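Local coordinates for calcium binding protein (Fasciola hepatica, PDB 5FWZ) that is the dynein light chain-like domain of a longer protein that, as a whole, probably binds calcium, at residues Q61-T66 with I89-R94; V21-K26 with Q46-Y51. All blocks are in the same frame, centred on the assembly; numbering follows the deposited sequence.

Contact 1 (Q61-T66 with I89-R94). With HG (mercury (II) ion), chain B.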
loop_
_atom_site.group_PDB
_atom_site.type_symbol
_atom_site.label_atom_id
_atom_site.label_comp_id
_atom_site.label_asym_id
_atom_site.label_seq_id
_atom_site.Cartn_x
_atom_site.Cartn_y
_atom_site.Cartn_z
ATOM N N GLN A 61 -5.906 2.088 -6.274
ATOM C CA GLN A 61 -5.660 1.284 -5.073
ATOM C C GLN A 61 -5.672 2.157 -3.855
ATOM O O GLN A 61 -5.346 3.319 -3.946
ATOM C CB GLN A 61 -4.357 0.508 -5.123
ATOM C CG GLN A 61 -3.209 1.151 -5.845
ATOM C CD GLN A 61 -3.160 0.808 -7.322
ATOM O OE1 GLN A 61 -3.155 1.692 -8.176
ATOM N NE2 GLN A 61 -3.095 -0.481 -7.631
ATOM N N CYS A 62 -6.105 1.595 -2.734
ATOM C CA CYS A 62 -6.279 2.335 -1.475
ATOM C C CYS A 62 -5.672 1.532 -0.362
ATOM O O CYS A 62 -6.096 0.417 -0.131
ATOM C CB CYS A 62 -7.764 2.558 -1.099
ATOM S SG CYS A 62 -7.953 3.387 0.539
ATOM N N VAL A 63 -4.738 2.105 0.368
ATOM C CA VAL A 63 -4.201 1.448 1.546
ATOM C C VAL A 63 -4.430 2.359 2.719
ATOM O O VAL A 63 -4.015 3.513 2.680
ATOM C CB VAL A 63 -2.674 1.189 1.418
ATOM C CG1 VAL A 63 -2.124 0.457 2.658
ATOM C CG2 VAL A 63 -2.378 0.431 0.141
ATOM N N ILE A 64 -5.068 1.843 3.763
ATOM C CA ILE A 64 -5.207 2.573 5.009
ATOM C C ILE A 64 -4.306 1.898 6.011
ATOM O O ILE A 64 -4.220 0.686 6.024
ATOM C CB ILE A 64 -6.655 2.609 5.523
ATOM C CG1 ILE A 64 -7.559 3.260 4.468
ATOM C CG2 ILE A 64 -6.739 3.340 6.860
ATOM C CD1 ILE A 64 -9.025 3.010 4.685
ATOM N N LEU A 65 -3.614 2.671 6.834
ATOM C CA LEU A 65 -2.668 2.079 7.749
ATOM C C LEU A 65 -2.453 2.932 8.982
ATOM O O LEU A 65 -2.781 4.100 8.998
ATOM C CB LEU A 65 -1.332 1.796 7.023
ATOM C CG LEU A 65 -0.421 2.969 6.654
ATOM C CD1 LEU A 65 0.688 3.144 7.675
ATOM C CD2 LEU A 65 0.222 2.782 5.299
ATOM N N THR A 66 -1.935 2.303 10.022
ATOM C CA THR A 66 -1.454 2.993 11.206
ATOM C C THR A 66 0.031 2.683 11.284
ATOM O O THR A 66 0.503 1.710 10.712
ATOM C CB THR A 66 -2.179 2.512 12.478
ATOM O OG1 THR A 66 -1.778 1.176 12.802
ATOM C CG2 THR A 66 -3.678 2.542 12.273
ATOM N N ILE A 89 -3.290 6.747 8.249
ATOM C CA ILE A 89 -2.669 7.190 7.034
ATOM C C ILE A 89 -3.428 6.542 5.878
ATOM O O ILE A 89 -3.794 5.375 5.926
ATOM C CB ILE A 89 -1.154 6.841 6.986
ATOM C CG1 ILE A 89 -0.390 7.670 8.035
ATOM C CG2 ILE A 89 -0.584 7.020 5.570
ATOM C CD1 ILE A 89 1.070 7.273 8.252
ATOM N N CYS A 90 -3.618 7.305 4.825
ATOM C CA CYS A 90 -4.357 6.863 3.663
ATOM C C CYS A 90 -3.499 7.036 2.430
ATOM O O CYS A 90 -3.009 8.129 2.178
ATOM C CB CYS A 90 -5.616 7.698 3.518
ATOM S SG CYS A 90 -6.678 7.105 2.208
ATOM N N LEU A 91 -3.297 5.963 1.678
ATOM C CA LEU A 91 -2.520 6.000 0.449
ATOM C C LEU A 91 -3.462 5.644 -0.696
ATOM O O LEU A 91 -4.331 4.782 -0.581
ATOM C CB LEU A 91 -1.373 5.011 0.495
ATOM C CG LEU A 91 -0.523 4.973 1.766
ATOM C CD1 LEU A 91 0.550 3.910 1.616
ATOM C CD2 LEU A 91 0.133 6.314 2.074
ATOM N N ALA A 92 -3.309 6.343 -1.800
ATOM C CA ALA A 92 -4.094 6.030 -2.944
ATOM C C ALA A 92 -3.352 6.482 -4.188
ATOM O O ALA A 92 -2.785 7.591 -4.233
ATOM C CB ALA A 92 -5.479 6.663 -2.840
ATOM N N TRP A 93 -3.336 5.605 -5.187
ATOM C CA TRP A 93 -2.747 5.920 -6.466
ATOM C C TRP A 93 -3.388 5.107 -7.588
ATOM O O TRP A 93 -4.022 4.071 -7.363
ATOM C CB TRP A 93 -1.223 5.748 -6.428
ATOM C CG TRP A 93 -0.744 4.341 -6.249
ATOM C CD1 TRP A 93 -0.283 3.505 -7.230
ATOM C CD2 TRP A 93 -0.689 3.591 -5.028
ATOM N NE1 TRP A 93 0.037 2.283 -6.701
ATOM C CE2 TRP A 93 -0.191 2.303 -5.354
ATOM C CE3 TRP A 93 -1.032 3.869 -3.705
ATOM C CZ2 TRP A 93 -0.007 1.294 -4.390
ATOM C CZ3 TRP A 93 -0.879 2.867 -2.740
ATOM C CH2 TRP A 93 -0.357 1.595 -3.086
ATOM N N ARG A 94 -3.251 5.630 -8.794
ATOM C CA ARG A 94 -3.972 5.118 -9.941
ATOM C C ARG A 94 -3.027 4.342 -10.843
ATOM O O ARG A 94 -1.940 4.830 -11.153
ATOM C CB ARG A 94 -4.593 6.269 -10.713
ATOM C CG ARG A 94 -5.716 5.804 -11.629
ATOM C CD ARG A 94 -5.532 6.303 -13.039
ATOM N NE ARG A 94 -6.624 7.140 -13.467
ATOM C CZ ARG A 94 -6.612 7.889 -14.569
ATOM N NH1 ARG A 94 -5.553 7.942 -15.369
ATOM N NH2 ARG A 94 -7.682 8.599 -14.869
HETATM HG HG HG B . -7.341 5.661 0.270
#

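Contact 2 (V21-K26 with Q46-Y51)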
loop_
_atom_site.group_PDB
_atom_site.type_symbol
_atom_site.label_atom_id
_atom_site.label_comp_id
_atom_site.label_asym_id
_atom_site.label_seq_id
_atom_site.Cartn_x
_atom_site.Cartn_y
_atom_site.Cartn_z
ATOM N N VAL A 21 -9.015 18.238 -1.528
ATOM C CA VAL A 21 -10.209 18.502 -0.730
ATOM C C VAL A 21 -11.305 17.446 -0.917
ATOM O O VAL A 21 -11.815 16.943 0.063
ATOM C CB VAL A 21 -10.792 19.919 -0.999
ATOM C CG1 VAL A 21 -12.138 20.116 -0.277
ATOM C CG2 VAL A 21 -9.811 21.023 -0.569
ATOM N N GLU A 22 -11.657 17.091 -2.147
ATOM C CA GLU A 22 -12.720 16.074 -2.335
ATOM C C GLU A 22 -12.331 14.723 -1.735
ATOM O O GLU A 22 -13.153 14.031 -1.102
ATOM C CB GLU A 22 -13.093 15.814 -3.800
ATOM C CG GLU A 22 -12.752 16.872 -4.805
ATOM C CD GLU A 22 -13.372 16.590 -6.149
ATOM O OE1 GLU A 22 -14.597 16.837 -6.257
ATOM O OE2 GLU A 22 -12.651 16.091 -7.070
ATOM N N VAL A 23 -11.071 14.334 -1.958
ATOM C CA VAL A 23 -10.605 13.029 -1.523
ATOM C C VAL A 23 -10.599 12.996 0.006
ATOM O O VAL A 23 -11.166 12.110 0.604
ATOM C CB VAL A 23 -9.211 12.679 -2.091
ATOM C CG1 VAL A 23 -8.654 11.401 -1.458
ATOM C CG2 VAL A 23 -9.268 12.556 -3.618
ATOM N N THR A 24 -10.013 13.992 0.636
ATOM C CA THR A 24 -9.871 13.958 2.072
ATOM C C THR A 24 -11.204 14.113 2.788
ATOM O O THR A 24 -11.423 13.479 3.826
ATOM C CB THR A 24 -8.858 15.012 2.551
ATOM O OG1 THR A 24 -9.231 16.306 2.060
ATOM C CG2 THR A 24 -7.474 14.650 2.043
ATOM N N GLU A 25 -12.099 14.936 2.242
ATOM C CA GLU A 25 -13.418 15.151 2.882
ATOM C C GLU A 25 -14.231 13.885 2.784
ATOM O O GLU A 25 -14.935 13.538 3.705
ATOM C CB GLU A 25 -14.189 16.369 2.296
ATOM C CG GLU A 25 -13.687 17.762 2.715
ATOM C CD GLU A 25 -13.473 17.899 4.229
ATOM O OE1 GLU A 25 -14.425 17.614 4.999
ATOM O OE2 GLU A 25 -12.342 18.256 4.662
ATOM N N LYS A 26 -14.115 13.186 1.672
ATOM C CA LYS A 26 -14.816 11.910 1.476
ATOM C C LYS A 26 -14.321 10.867 2.472
ATOM O O LYS A 26 -15.112 10.163 3.088
ATOM C CB LYS A 26 -14.642 11.420 0.010
ATOM C CG LYS A 26 -15.208 10.037 -0.291
ATOM C CD LYS A 26 -16.713 10.085 -0.277
ATOM C CE LYS A 26 -17.304 8.729 -0.566
ATOM N NZ LYS A 26 -18.703 8.670 -0.057
ATOM N N GLN A 46 -12.520 0.159 0.533
ATOM C CA GLN A 46 -13.301 -0.243 -0.631
ATOM C C GLN A 46 -14.131 0.900 -1.167
ATOM O O GLN A 46 -14.093 1.165 -2.351
ATOM C CB GLN A 46 -14.191 -1.451 -0.321
ATOM C CG GLN A 46 -15.387 -1.589 -1.269
ATOM C CD GLN A 46 -15.626 -3.002 -1.714
ATOM O OE1 GLN A 46 -15.637 -3.290 -2.911
ATOM N NE2 GLN A 46 -15.791 -3.899 -0.760
ATOM N N ASP A 47 -14.881 1.567 -0.304
ATOM C CA ASP A 47 -15.661 2.741 -0.743
ATOM C C ASP A 47 -14.818 3.939 -1.251
ATOM O O ASP A 47 -15.297 4.698 -2.106
ATOM C CB ASP A 47 -16.602 3.215 0.351
ATOM C CG ASP A 47 -17.625 2.159 0.776
ATOM O OD1 ASP A 47 -18.003 1.272 -0.035
ATOM O OD2 ASP A 47 -18.034 2.224 1.956
ATOM N N MET A 48 -13.593 4.117 -0.731
ATOM C CA MET A 48 -12.678 5.158 -1.241
ATOM C C MET A 48 -12.235 4.819 -2.683
ATOM O O MET A 48 -12.322 5.648 -3.577
ATOM C CB MET A 48 -11.423 5.300 -0.360
ATOM C CG MET A 48 -11.606 6.093 0.907
ATOM S SD MET A 48 -12.164 7.822 0.703
ATOM C CE MET A 48 -11.346 8.346 -0.802
ATOM N N LYS A 49 -11.737 3.598 -2.858
ATOM C CA LYS A 49 -11.379 3.019 -4.166
ATOM C C LYS A 49 -12.533 3.177 -5.189
ATOM O O LYS A 49 -12.302 3.596 -6.303
ATOM C CB LYS A 49 -10.988 1.526 -3.992
ATOM C CG LYS A 49 -10.399 0.825 -5.218
ATOM C CD LYS A 49 -11.472 0.225 -6.128
ATOM C CE LYS A 49 -10.902 -0.728 -7.185
ATOM N NZ LYS A 49 -10.052 -0.009 -8.194
ATOM N N ASN A 50 -13.767 2.861 -4.806
ATOM C CA ASN A 50 -14.895 3.002 -5.750
ATOM C C ASN A 50 -15.218 4.445 -6.073
ATOM O O ASN A 50 -15.421 4.781 -7.237
ATOM C CB ASN A 50 -16.147 2.316 -5.242
ATOM C CG ASN A 50 -16.012 0.823 -5.245
ATOM O OD1 ASN A 50 -15.264 0.244 -6.035
ATOM N ND2 ASN A 50 -16.727 0.183 -4.350
ATOM N N TYR A 51 -15.249 5.288 -5.046
ATOM C CA TYR A 51 -15.393 6.732 -5.236
ATOM C C TYR A 51 -14.380 7.273 -6.225
ATOM O O TYR A 51 -14.754 7.973 -7.169
ATOM C CB TYR A 51 -15.242 7.440 -3.898
ATOM C CG TYR A 51 -15.251 8.945 -3.940
ATOM C CD1 TYR A 51 -16.444 9.670 -3.955
ATOM C CD2 TYR A 51 -14.051 9.650 -3.925
ATOM C CE1 TYR A 51 -16.439 11.060 -3.977
ATOM C CE2 TYR A 51 -14.038 11.028 -3.959
ATOM C CZ TYR A 51 -15.229 11.726 -3.976
ATOM O OH TYR A 51 -15.131 13.084 -3.977
#

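Contact 1 (Q61-T66 with I89-R94)
Gln-61 with Trp-93, Val-63 with Leu-91, and Leu-65 with Ile-89 each exchange a reciprocal pair of backbone hydrogen bonds, which fix the register of strands 61-65 and 89-94. The strands run antiparallel, their axes 4.7 Å apart, with an angle of 168° between their directions. Leu-91 N to Val-63 O is the shortest of the bonds, 2.7 Å. At the non-hydrogen-bonded pairs, CA-H...O contacts fill in, as from Ala-92 CA to Gln-61 O at 3.1 Å.

The face of Gln-61, Val-63, Leu-65, Leu-91 and Trp-93 is mostly apolar in its packing. Gln-61 CG stands over the indole of Trp-93, 3.5 Å from the centroid of its five-membered ring and 22° off the normal, a CH-pi contact; a bend at chi2 then leaves the amide plane 19° from that of the indole. Leu-65 CD2 meets Leu-91 CD1 at 3.9 Å.

The other face carries a mercury ion bound by Cys-62 SG at 2.4 Å and Cys-90 SG at 2.5 Å. The two cysteines sit diagonally, on neighbouring non-hydrogen-bonded pairs.

Strand 61-65 also pairs antiparallel with a strand of the second subunit, so this is the antiparallel sheet of a dynein light chain-type dimer, continuous across its interface.

Contact 2 (V21-K26 with Q46-Y51)
This is a helix-helix contact made by a few side chains, chiefly Lys-26, Met-48 and Tyr-51, between helices 17-33 and 41-56, which follow each other in the chain. The axes of the short segments pass 11.0 Å apart with directions 154° from each other, roughly antiparallel, and the closest CA atoms, those of Lys-26 and Met-48, are 7.6 Å apart, so side chains span the gap.

The main bridge is Lys-26 lying across one face of Tyr-51. Its CG is 3.7 Å from the ring centroid and only 6° off the normal, a CH-pi contact. With CG pointing away from the backbone N and a bend at chi2 (71°), the aliphatic chain follows the ring, CE reaching Tyr-51 CD1 at 3.6 Å. At the far end of the ring, Tyr-51 OH touches Glu-22 CB at 3.4 Å; the carboxylate of Glu-22 is held elsewhere, by Lys-55 and Tyr-56.

Beneath the bridge, Met-48 bends at chi2 and chi3, which carries SD and CE towards the other helix. Its SD lies 3.9 Å from Lys-26 CG, and its CE 4.1 Å from Val-23 CG1. Val-23 in turn packs on Ile-81 and Phe-83 of strand 80-85, placing this side of the contact against the sheet: the antiparallel helix pair of the dynein light chain fold.

Contact 2 joins the two helices and contact 1 the two strands 61-65 and 89-94 of the sheet they pack on; the centres of the two contacts lie 11 Å apart. The layers meet where Met-48 CB lies 4.1 Å from Cys-62 SG. The Met-48 side chain is also about 4 Å from the mercury ion, which therefore sits between sheet and helices. Phe-27 of helix 17-33 joins the junction, touching Met-48, Ile-64 and Cys-90. In sequence, contact 2 closes before contact 1 opens, helix 41-56 leading into strand 60-65. Both contacts reach the second subunit: Thr-66 hydrogen-bonds to Ser-68 of that chain, and Gln-46 to its His-75. The mercury, from a heavy-atom derivative, does not imply a natural metal site.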